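Local coordinates for phosphoglycerol transferase GacH (Streptococcus pyogenes MGAS5005, PDB 6DGM), which probably transfers sn-glycerol-1-phosphate onto the rhamnose polysaccharide of the streptococcal cell wall, this chain being its metal-binding, sulfatase-like catalytic domain, at residues I136-A141 / L190-P195; L155-F160 / S198-V203; A251-L256 / I263-Y268. All coordinates share one frame; numbering follows the deposited sequence.

Contact 1. Residues I136-A141 / L190-P195; sequences IAMHPA and LSLINP. With 1GP (sn-glycerol-1-phosphate), chain D.
Ile136 and Leu192 mark the closest backbone approach of segment 136-141 to the last turn of helix 182-192, their CA atoms 8.9 Å apart. No hydrogen bond joins the two segments at that spacing, and side chains alone bridge it. After His139 the chain turns a corner at Pro140, the centre of an inverse gamma turn in which Ala141 N donates to His139 O over 2.8 Å.

The link is one leucine laid on two alternate strand residues. Leu192 CD1 lies 4.1 Å from Ile136 CG2 and 4.4 Å from Met138 SD, so a single methyl serves both. Ile136 offers this branch because CG2 stands anti to its backbone N, while CG1 is anti to the carbonyl carbon (chi1 -60°). Together the segments bury 111 Å², a modest area that fits a contact made by three side chains.

His139, which follows Met138, belongs to the ligand site instead. Its NE2 is 2.7 Å from O2 of sn-glycerol-1-phosphate in a hydrogen bond of 154°, the oxygen lying at the ring edge near its plane. Ile204 O accepts a hydrogen bond with His139 ND1, fixing the ring's rotation from the other nitrogen.

Leu192 also touches Lys159 and Leu161 of strand 159-162 and Phe201 of strand 200-204, so the end of helix 182-192 spans three neighbouring strands, with 135-139 in the middle. This is a helix end packed on the parallel part of the sheet in an alpha/beta, alkaline phosphatase-like fold. Leu190 of the same helix packs against Phe252 and Leu256 of helix 229-257.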
loop_
_atom_site.group_PDB
_atom_site.type_symbol
_atom_site.label_atom_id
_atom_site.label_comp_id
_atom_site.label_asym_id
_atom_site.label_seq_id
_atom_site.Cartn_x
_atom_site.Cartn_y
_atom_site.Cartn_z
ATOM N N ILE A 136 5.795 7.775 -11.835
ATOM C CA ILE A 136 6.968 8.211 -11.087
ATOM C C ILE A 136 7.107 7.369 -9.831
ATOM O O ILE A 136 6.154 7.261 -9.057
ATOM C CB ILE A 136 6.859 9.706 -10.707
ATOM C CG1 ILE A 136 6.740 10.569 -11.967
ATOM C CG2 ILE A 136 8.040 10.112 -9.797
ATOM C CD1 ILE A 136 6.404 12.045 -11.693
ATOM N N ALA A 137 8.295 6.781 -9.622
ATOM C CA ALA A 137 8.630 6.097 -8.384
ATOM C C ALA A 137 9.667 6.896 -7.604
ATOM O O ALA A 137 10.467 7.620 -8.185
ATOM C CB ALA A 137 9.189 4.678 -8.665
ATOM N N MET A 138 9.640 6.759 -6.279
ATOM C CA MET A 138 10.537 7.504 -5.404
ATOM C C MET A 138 10.885 6.679 -4.179
ATOM O O MET A 138 9.981 6.187 -3.500
ATOM C CB MET A 138 9.852 8.791 -4.926
ATOM C CG MET A 138 9.402 9.669 -6.053
ATOM S SD MET A 138 8.465 11.131 -5.498
ATOM C CE MET A 138 9.537 11.787 -4.335
ATOM N N HIS A 139 12.182 6.573 -3.872
ATOM C CA HIS A 139 12.629 5.876 -2.667
ATOM C C HIS A 139 14.030 6.333 -2.274
ATOM O O HIS A 139 14.964 6.184 -3.069
ATOM C CB HIS A 139 12.661 4.371 -2.913
ATOM C CG HIS A 139 13.188 3.579 -1.751
ATOM N ND1 HIS A 139 12.634 3.655 -0.491
ATOM C CD2 HIS A 139 14.184 2.663 -1.669
ATOM C CE1 HIS A 139 13.270 2.822 0.319
ATOM N NE2 HIS A 139 14.226 2.223 -0.370
ATOM N N PRO A 140 14.231 6.902 -1.064
ATOM C CA PRO A 140 15.567 7.428 -0.728
ATOM C C PRO A 140 16.537 6.356 -0.226
ATOM O O PRO A 140 17.009 6.377 0.908
ATOM C CB PRO A 140 15.259 8.521 0.301
ATOM C CG PRO A 140 13.909 8.296 0.788
ATOM C CD PRO A 140 13.182 7.388 -0.143
ATOM N N ALA A 141 16.854 5.418 -1.107
ATOM C CA ALA A 141 17.949 4.473 -0.907
ATOM C C ALA A 141 18.396 4.056 -2.304
ATOM O O ALA A 141 18.168 4.787 -3.275
ATOM C CB ALA A 141 17.518 3.308 -0.004
ATOM N N LEU A 190 5.801 17.085 -4.234
ATOM C CA LEU A 190 5.134 18.338 -4.584
ATOM C C LEU A 190 5.796 19.021 -5.776
ATOM O O LEU A 190 5.108 19.585 -6.633
ATOM C CB LEU A 190 5.108 19.273 -3.377
ATOM C CG LEU A 190 4.217 18.829 -2.217
ATOM C CD1 LEU A 190 4.431 19.728 -0.993
ATOM C CD2 LEU A 190 2.746 18.797 -2.602
ATOM N N SER A 191 7.135 18.982 -5.849
ATOM C CA SER A 191 7.833 19.631 -6.948
ATOM C C SER A 191 7.623 18.928 -8.287
ATOM O O SER A 191 7.890 19.525 -9.337
ATOM C CB SER A 191 9.329 19.709 -6.641
ATOM O OG SER A 191 9.914 18.425 -6.718
ATOM N N LEU A 192 7.177 17.675 -8.279
ATOM C CA LEU A 192 6.960 16.941 -9.517
ATOM C C LEU A 192 5.501 16.905 -9.941
ATOM O O LEU A 192 5.213 16.518 -11.084
ATOM C CB LEU A 192 7.469 15.510 -9.370
ATOM C CG LEU A 192 8.977 15.351 -9.195
ATOM C CD1 LEU A 192 9.333 13.894 -8.858
ATOM C CD2 LEU A 192 9.691 15.795 -10.434
ATOM N N ILE A 193 4.575 17.304 -9.064
ATOM C CA ILE A 193 3.162 17.310 -9.438
ATOM C C ILE A 193 2.935 18.343 -10.527
ATOM O O ILE A 193 3.324 19.515 -10.402
ATOM C CB ILE A 193 2.257 17.551 -8.222
ATOM C CG1 ILE A 193 2.301 16.321 -7.309
ATOM C CG2 ILE A 193 0.810 17.816 -8.677
ATOM C CD1 ILE A 193 1.620 16.507 -5.970
ATOM N N ASN A 194 2.284 17.908 -11.601
ATOM C CA ASN A 194 2.030 18.724 -12.782
ATOM C C ASN A 194 0.525 18.709 -12.965
ATOM O O ASN A 194 -0.031 17.690 -13.427
ATOM C CB ASN A 194 2.726 18.137 -14.002
ATOM C CG ASN A 194 2.476 18.953 -15.269
ATOM O OD1 ASN A 194 1.624 19.845 -15.295
ATOM N ND2 ASN A 194 3.213 18.646 -16.324
ATOM N N PRO A 195 -0.173 19.787 -12.602
ATOM C CA PRO A 195 -1.641 19.803 -12.702
ATOM C C PRO A 195 -2.185 19.611 -14.105
ATOM O O PRO A 195 -3.390 19.365 -14.249
ATOM C CB PRO A 195 -2.032 21.188 -12.154
ATOM C CG PRO A 195 -0.821 21.726 -11.468
ATOM C CD PRO A 195 0.377 21.051 -12.059
HETATM C C3 1GP D . 15.005 -0.226 1.776
HETATM O O3 1GP D . 12.607 -0.469 1.406
HETATM C C2 1GP D . 13.789 -1.114 1.923
HETATM O O2 1GP D . 15.402 -0.054 0.418
HETATM C C1 1GP D . 13.572 -1.500 3.379
HETATM O O1P 1GP D . 12.628 -2.570 3.478
HETATM O O2P 1GP D . 11.599 -2.489 5.929
HETATM O O3P 1GP D . 11.868 -4.685 4.504
HETATM O O4P 1GP D . 13.900 -3.497 5.470
HETATM P P 1GP D . 12.457 -3.315 4.909
#

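Contact 2. Residues L155-F160 / S198-V203; sequences LGFSKF and SQFFSV
Phe157 meets Phe200 in an apolar aromatic contact on one face of the central mixed sheet of this alkaline phosphatase-like fold, near its 159-162 edge and reaching past an intervening strand. The face is opposite the one helix 182-192 packs on: Phe201, which alternates with Phe200 and Ser202, touches Leu192 of that helix. In the strand order 159-162, 135-139, 200-204, the two segments are separated by strand 135-139. The spacing agrees: the CA atoms of the touching pair Phe157 and Phe200 are 9.4 Å apart, and no hydrogen bond passes directly between the segments. Backbone hydrogen bonds run instead to the strand between them, from Lys159 to Ala137 on one side and from Phe200 to Ile136 on the other.

Phe157 comes from the loop that joins helix 148-154 to the edge strand. A Schellman motif closes that helix, with Gly156 at phi 73° as its C-prime residue and Phe157 N bonded to Tyr152 O. The helix thus ends just before Phe157, whose CB points toward 198-203 and whose ring touches the side chains of Arg135 and Ala137 of the middle strand.

Phe200 begins less directed at its partner, but with CG anti to the backbone N (chi1 177°) the torsion brings its ring edge to Phe157. It also packs edge-to-face with Tyr43 of strand 40-46. Ser202, two residues on, does point its CB toward 155-160; that CB is 4.4 Å from Phe157 CE2, while its OG is hydrogen-bonded to Tyr152 OH. Tyr152 further packs edge-to-face with Phe157 and Phe160, tying the helix end to both segments.

The rings of Phe157 and Phe200 are not stacked face on face: Phe157 CZ lies in the plane of the Phe200 ring, at its edge, 3.8 Å from CD2 and 3.9 Å from CE2.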
loop_
_atom_site.group_PDB
_atom_site.type_symbol
_atom_site.label_atom_id
_atom_site.label_comp_id
_atom_site.label_asym_id
_atom_site.label_seq_id
_atom_site.Cartn_x
_atom_site.Cartn_y
_atom_site.Cartn_z
ATOM N N LEU A 155 7.592 -1.898 -15.575
ATOM C CA LEU A 155 6.294 -1.241 -15.511
ATOM C C LEU A 155 6.281 0.070 -16.281
ATOM O O LEU A 155 5.283 0.784 -16.237
ATOM C CB LEU A 155 5.876 -0.999 -14.061
ATOM C CG LEU A 155 5.543 -2.252 -13.247
ATOM C CD1 LEU A 155 5.165 -1.904 -11.821
ATOM C CD2 LEU A 155 4.440 -3.065 -13.926
ATOM N N GLY A 156 7.359 0.393 -16.992
ATOM C CA GLY A 156 7.350 1.535 -17.884
ATOM C C GLY A 156 7.382 2.880 -17.201
ATOM O O GLY A 156 6.869 3.869 -17.765
ATOM N N PHE A 157 7.962 2.970 -16.015
ATOM C CA PHE A 157 7.994 4.229 -15.291
ATOM C C PHE A 157 9.019 5.163 -15.919
ATOM O O PHE A 157 10.104 4.738 -16.332
ATOM C CB PHE A 157 8.334 3.992 -13.818
ATOM C CG PHE A 157 7.131 3.686 -12.957
ATOM C CD1 PHE A 157 6.255 2.667 -13.288
ATOM C CD2 PHE A 157 6.879 4.428 -11.818
ATOM C CE1 PHE A 157 5.140 2.383 -12.488
ATOM C CE2 PHE A 157 5.770 4.160 -11.028
ATOM C CZ PHE A 157 4.887 3.146 -11.372
ATOM N N SER A 158 8.682 6.442 -15.971
ATOM C CA SER A 158 9.584 7.406 -16.580
ATOM C C SER A 158 10.677 7.847 -15.623
ATOM O O SER A 158 11.792 8.163 -16.059
ATOM C CB SER A 158 8.779 8.622 -17.031
ATOM O OG SER A 158 9.633 9.677 -17.440
ATOM N N LYS A 159 10.375 7.885 -14.335
ATOM C CA LYS A 159 11.313 8.372 -13.344
ATOM C C LYS A 159 11.296 7.446 -12.140
ATOM O O LYS A 159 10.256 6.900 -11.761
ATOM C CB LYS A 159 10.953 9.777 -12.847
ATOM C CG LYS A 159 11.202 10.862 -13.873
ATOM C CD LYS A 159 11.063 12.248 -13.248
ATOM C CE LYS A 159 11.348 13.347 -14.271
ATOM N NZ LYS A 159 11.230 14.679 -13.632
ATOM N N PHE A 160 12.462 7.283 -11.536
ATOM C CA PHE A 160 12.602 6.569 -10.260
ATOM C C PHE A 160 13.643 7.359 -9.468
ATOM O O PHE A 160 14.852 7.156 -9.631
ATOM C CB PHE A 160 13.003 5.112 -10.480
ATOM C CG PHE A 160 13.083 4.285 -9.225
ATOM C CD1 PHE A 160 12.797 4.801 -7.974
ATOM C CD2 PHE A 160 13.449 2.957 -9.315
ATOM C CE1 PHE A 160 12.896 4.012 -6.827
ATOM C CE2 PHE A 160 13.570 2.163 -8.169
ATOM C CZ PHE A 160 13.276 2.692 -6.929
ATOM N N SER A 198 -2.365 13.777 -15.526
ATOM C CA SER A 198 -2.739 12.775 -14.533
ATOM C C SER A 198 -1.531 11.886 -14.288
ATOM O O SER A 198 -1.017 11.247 -15.222
ATOM C CB SER A 198 -3.924 11.939 -15.023
ATOM O OG SER A 198 -5.095 12.733 -15.059
ATOM N N GLN A 199 -1.073 11.848 -13.033
ATOM C CA GLN A 199 0.157 11.174 -12.672
ATOM C C GLN A 199 -0.099 10.079 -11.645
ATOM O O GLN A 199 -1.031 10.153 -10.838
ATOM C CB GLN A 199 1.165 12.177 -12.090
ATOM C CG GLN A 199 1.572 13.266 -13.060
ATOM C CD GLN A 199 2.301 14.386 -12.344
ATOM O OE1 GLN A 199 1.725 15.059 -11.491
ATOM N NE2 GLN A 199 3.572 14.562 -12.661
ATOM N N PHE A 200 0.745 9.055 -11.689
ATOM C CA PHE A 200 0.761 8.009 -10.673
ATOM C C PHE A 200 2.128 7.996 -10.012
ATOM O O PHE A 200 3.154 7.829 -10.686
ATOM C CB PHE A 200 0.451 6.624 -11.241
ATOM C CG PHE A 200 0.547 5.553 -10.191
ATOM C CD1 PHE A 200 -0.484 5.387 -9.288
ATOM C CD2 PHE A 200 1.685 4.785 -10.061
ATOM C CE1 PHE A 200 -0.399 4.446 -8.296
ATOM C CE2 PHE A 200 1.779 3.846 -9.053
ATOM C CZ PHE A 200 0.726 3.682 -8.177
ATOM N N PHE A 201 2.138 8.159 -8.694
ATOM C CA PHE A 201 3.357 8.121 -7.903
ATOM C C PHE A 201 3.348 6.882 -7.028
ATOM O O PHE A 201 2.355 6.607 -6.354
ATOM C CB PHE A 201 3.415 9.322 -6.954
ATOM C CG PHE A 201 3.680 10.650 -7.627
ATOM C CD1 PHE A 201 2.654 11.360 -8.237
ATOM C CD2 PHE A 201 4.943 11.205 -7.594
ATOM C CE1 PHE A 201 2.899 12.592 -8.826
ATOM C CE2 PHE A 201 5.195 12.429 -8.159
ATOM C CZ PHE A 201 4.165 13.134 -8.786
ATOM N N SER A 202 4.463 6.153 -7.024
ATOM C CA SER A 202 4.691 5.075 -6.069
ATOM C C SER A 202 5.861 5.487 -5.197
ATOM O O SER A 202 6.998 5.555 -5.673
ATOM C CB SER A 202 5.005 3.755 -6.762
ATOM O OG SER A 202 5.179 2.732 -5.771
ATOM N N VAL A 203 5.590 5.751 -3.927
ATOM C CA VAL A 203 6.567 6.339 -3.018
ATOM C C VAL A 203 6.818 5.377 -1.868
ATOM O O VAL A 203 5.877 4.809 -1.300
ATOM C CB VAL A 203 6.049 7.688 -2.494
ATOM C CG1 VAL A 203 7.059 8.325 -1.575
ATOM C CG2 VAL A 203 5.717 8.634 -3.653
#

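Contact 3. Residues A251-L256 / I263-Y268; sequences AFLEKL and ITVVFY
Leu256, Val265 and Ile263 carry this contact, with 57, 50 and 42 Å² of their surfaces buried by it. Leu256 uses both branches: CD1 sits 3.6 Å from Val265 CG2, and CD2 is 4.1 Å from Ile263 CD1. With its CG anti to the carbonyl carbon (chi1 -64°), this leucine projects from the helix across both strand side chains, crossing each at about a right angle.

Val265 CG2 is the shared point on the strand. Leu253 CD2 approaches it to 4.2 Å, and the Phe252 ring reaches it obliquely at longer range. Within the helix, Leu256 CD1 lies over one face of that ring, offset toward the rim. Ile263 and Val265 point toward the helix, whereas Thr264 between them points away, the alternation of an extended strand.

Trp296 of strand 290-297 touches Leu253 and Leu256, while Ile42 of strand 40-46 touches Ile263, extending the apolar surface to both neighbouring strands. The segment axes run 10.4 Å apart at 159°, so the chain reverses between the end of helix 229-257 and strand 263-269. This is the helix-on-sheet packing of an alpha/beta fold, here in the sulfatase-like domain.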
loop_
_atom_site.group_PDB
_atom_site.type_symbol
_atom_site.label_atom_id
_atom_site.label_comp_id
_atom_site.label_asym_id
_atom_site.label_seq_id
_atom_site.Cartn_x
_atom_site.Cartn_y
_atom_site.Cartn_z
ATOM N N ALA A 251 1.171 18.819 6.699
ATOM C CA ALA A 251 1.613 19.913 5.844
ATOM C C ALA A 251 1.579 19.522 4.373
ATOM O O ALA A 251 1.221 20.340 3.513
ATOM C CB ALA A 251 3.020 20.366 6.238
ATOM N N PHE A 252 1.956 18.284 4.069
ATOM C CA PHE A 252 1.886 17.773 2.706
ATOM C C PHE A 252 0.458 17.798 2.181
ATOM O O PHE A 252 0.199 18.290 1.076
ATOM C CB PHE A 252 2.444 16.352 2.724
ATOM C CG PHE A 252 2.357 15.606 1.418
ATOM C CD1 PHE A 252 2.929 16.110 0.269
ATOM C CD2 PHE A 252 1.727 14.370 1.370
ATOM C CE1 PHE A 252 2.867 15.389 -0.931
ATOM C CE2 PHE A 252 1.659 13.648 0.179
ATOM C CZ PHE A 252 2.242 14.156 -0.965
ATOM N N LEU A 253 -0.484 17.242 2.936
ATOM C CA LEU A 253 -1.860 17.219 2.454
ATOM C C LEU A 253 -2.398 18.637 2.276
ATOM O O LEU A 253 -3.112 18.917 1.303
ATOM C CB LEU A 253 -2.747 16.408 3.398
ATOM C CG LEU A 253 -2.411 14.923 3.588
ATOM C CD1 LEU A 253 -3.569 14.254 4.336
ATOM C CD2 LEU A 253 -2.105 14.191 2.303
ATOM N N GLU A 254 -2.089 19.544 3.220
ATOM C CA GLU A 254 -2.518 20.934 3.086
ATOM C C GLU A 254 -2.042 21.520 1.761
ATOM O O GLU A 254 -2.796 22.205 1.075
ATOM C CB GLU A 254 -2.005 21.750 4.280
ATOM C CG GLU A 254 -2.735 21.460 5.582
ATOM C CD GLU A 254 -2.084 22.109 6.797
ATOM O OE1 GLU A 254 -0.963 22.651 6.668
ATOM O OE2 GLU A 254 -2.693 22.068 7.888
ATOM N N LYS A 255 -0.806 21.215 1.357
ATOM C CA LYS A 255 -0.322 21.701 0.065
ATOM C C LYS A 255 -1.084 21.063 -1.087
ATOM O O LYS A 255 -1.372 21.725 -2.091
ATOM C CB LYS A 255 1.174 21.413 -0.074
ATOM C CG LYS A 255 2.053 22.284 0.837
ATOM C CD LYS A 255 2.085 23.708 0.352
ATOM C CE LYS A 255 3.025 24.548 1.197
ATOM N NZ LYS A 255 4.377 23.923 1.292
ATOM N N LEU A 256 -1.420 19.779 -0.971
ATOM C CA LEU A 256 -2.183 19.144 -2.041
ATOM C C LEU A 256 -3.542 19.801 -2.227
ATOM O O LEU A 256 -4.053 19.848 -3.351
ATOM C CB LEU A 256 -2.374 17.657 -1.768
ATOM C CG LEU A 256 -1.077 16.823 -1.743
ATOM C CD1 LEU A 256 -1.389 15.403 -1.369
ATOM C CD2 LEU A 256 -0.347 16.868 -3.078
ATOM N N ILE A 263 -6.490 14.868 -6.733
ATOM C CA ILE A 263 -5.361 14.079 -6.248
ATOM C C ILE A 263 -5.858 13.200 -5.110
ATOM O O ILE A 263 -6.518 13.693 -4.191
ATOM C CB ILE A 263 -4.219 14.994 -5.754
ATOM C CG1 ILE A 263 -3.632 15.807 -6.917
ATOM C CG2 ILE A 263 -3.138 14.176 -5.080
ATOM C CD1 ILE A 263 -2.687 16.926 -6.490
ATOM N N THR A 264 -5.527 11.907 -5.152
ATOM C CA THR A 264 -5.858 11.000 -4.052
ATOM C C THR A 264 -4.588 10.311 -3.577
ATOM O O THR A 264 -3.764 9.894 -4.391
ATOM C CB THR A 264 -6.938 9.984 -4.454
ATOM O OG1 THR A 264 -8.151 10.680 -4.772
ATOM C CG2 THR A 264 -7.249 9.021 -3.316
ATOM N N VAL A 265 -4.428 10.247 -2.261
ATOM C CA VAL A 265 -3.285 9.622 -1.605
ATOM C C VAL A 265 -3.772 8.363 -0.896
ATOM O O VAL A 265 -4.733 8.410 -0.116
ATOM C CB VAL A 265 -2.644 10.569 -0.577
ATOM C CG1 VAL A 265 -1.486 9.885 0.130
ATOM C CG2 VAL A 265 -2.185 11.885 -1.229
ATOM N N VAL A 266 -3.101 7.246 -1.161
ATOM C CA VAL A 266 -3.249 6.018 -0.390
ATOM C C VAL A 266 -2.019 5.945 0.511
ATOM O O VAL A 266 -0.906 5.750 0.027
ATOM C CB VAL A 266 -3.340 4.784 -1.294
ATOM C CG1 VAL A 266 -3.485 3.526 -0.452
ATOM C CG2 VAL A 266 -4.498 4.910 -2.290
ATOM N N PHE A 267 -2.213 6.147 1.810
ATOM C CA PHE A 267 -1.134 6.274 2.782
ATOM C C PHE A 267 -1.230 5.099 3.736
ATOM O O PHE A 267 -2.300 4.831 4.279
ATOM C CB PHE A 267 -1.347 7.578 3.563
ATOM C CG PHE A 267 -0.285 7.871 4.575
ATOM C CD1 PHE A 267 -0.355 7.310 5.840
ATOM C CD2 PHE A 267 0.765 8.725 4.273
ATOM C CE1 PHE A 267 0.615 7.575 6.788
ATOM C CE2 PHE A 267 1.747 9.000 5.234
ATOM C CZ PHE A 267 1.659 8.417 6.489
ATOM N N TYR A 268 -0.107 4.417 3.979
ATOM C CA TYR A 268 -0.162 3.246 4.840
ATOM C C TYR A 268 1.217 2.938 5.399
ATOM O O TYR A 268 2.235 3.177 4.744
ATOM C CB TYR A 268 -0.710 2.008 4.093
ATOM C CG TYR A 268 0.223 1.470 3.025
ATOM C CD1 TYR A 268 0.332 2.091 1.786
ATOM C CD2 TYR A 268 0.990 0.325 3.259
ATOM C CE1 TYR A 268 1.176 1.595 0.809
ATOM C CE2 TYR A 268 1.842 -0.178 2.283
ATOM C CZ TYR A 268 1.924 0.454 1.067
ATOM O OH TYR A 268 2.763 -0.065 0.109
#

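How the contacts relate
All three contacts reach one mixed sheet, whose order from one edge is 159-162, 135-139, 200-204, 40-46 and 263-269. Contacts 1 and 2 have centres 8 Å apart and interlock: their segments alternate along the chain, and Ile136 O lies 2.9 Å from Ser202 N, a probable hydrogen bond. Contact 3 follows both in sequence. It centres 13 Å from contact 1, and helices 182-192 and 229-257 touch where Leu190 CD2 lies 3.7 Å from Leu256 CD2 and 3.8 Å from Phe252 CE1. Contacts 2 and 3, 16 Å apart between centres, do not touch. Contacts 1 and 3 pack helices on the sheet, while contact 2 joins side chains across strand 135-139, which leads to the ligand pocket.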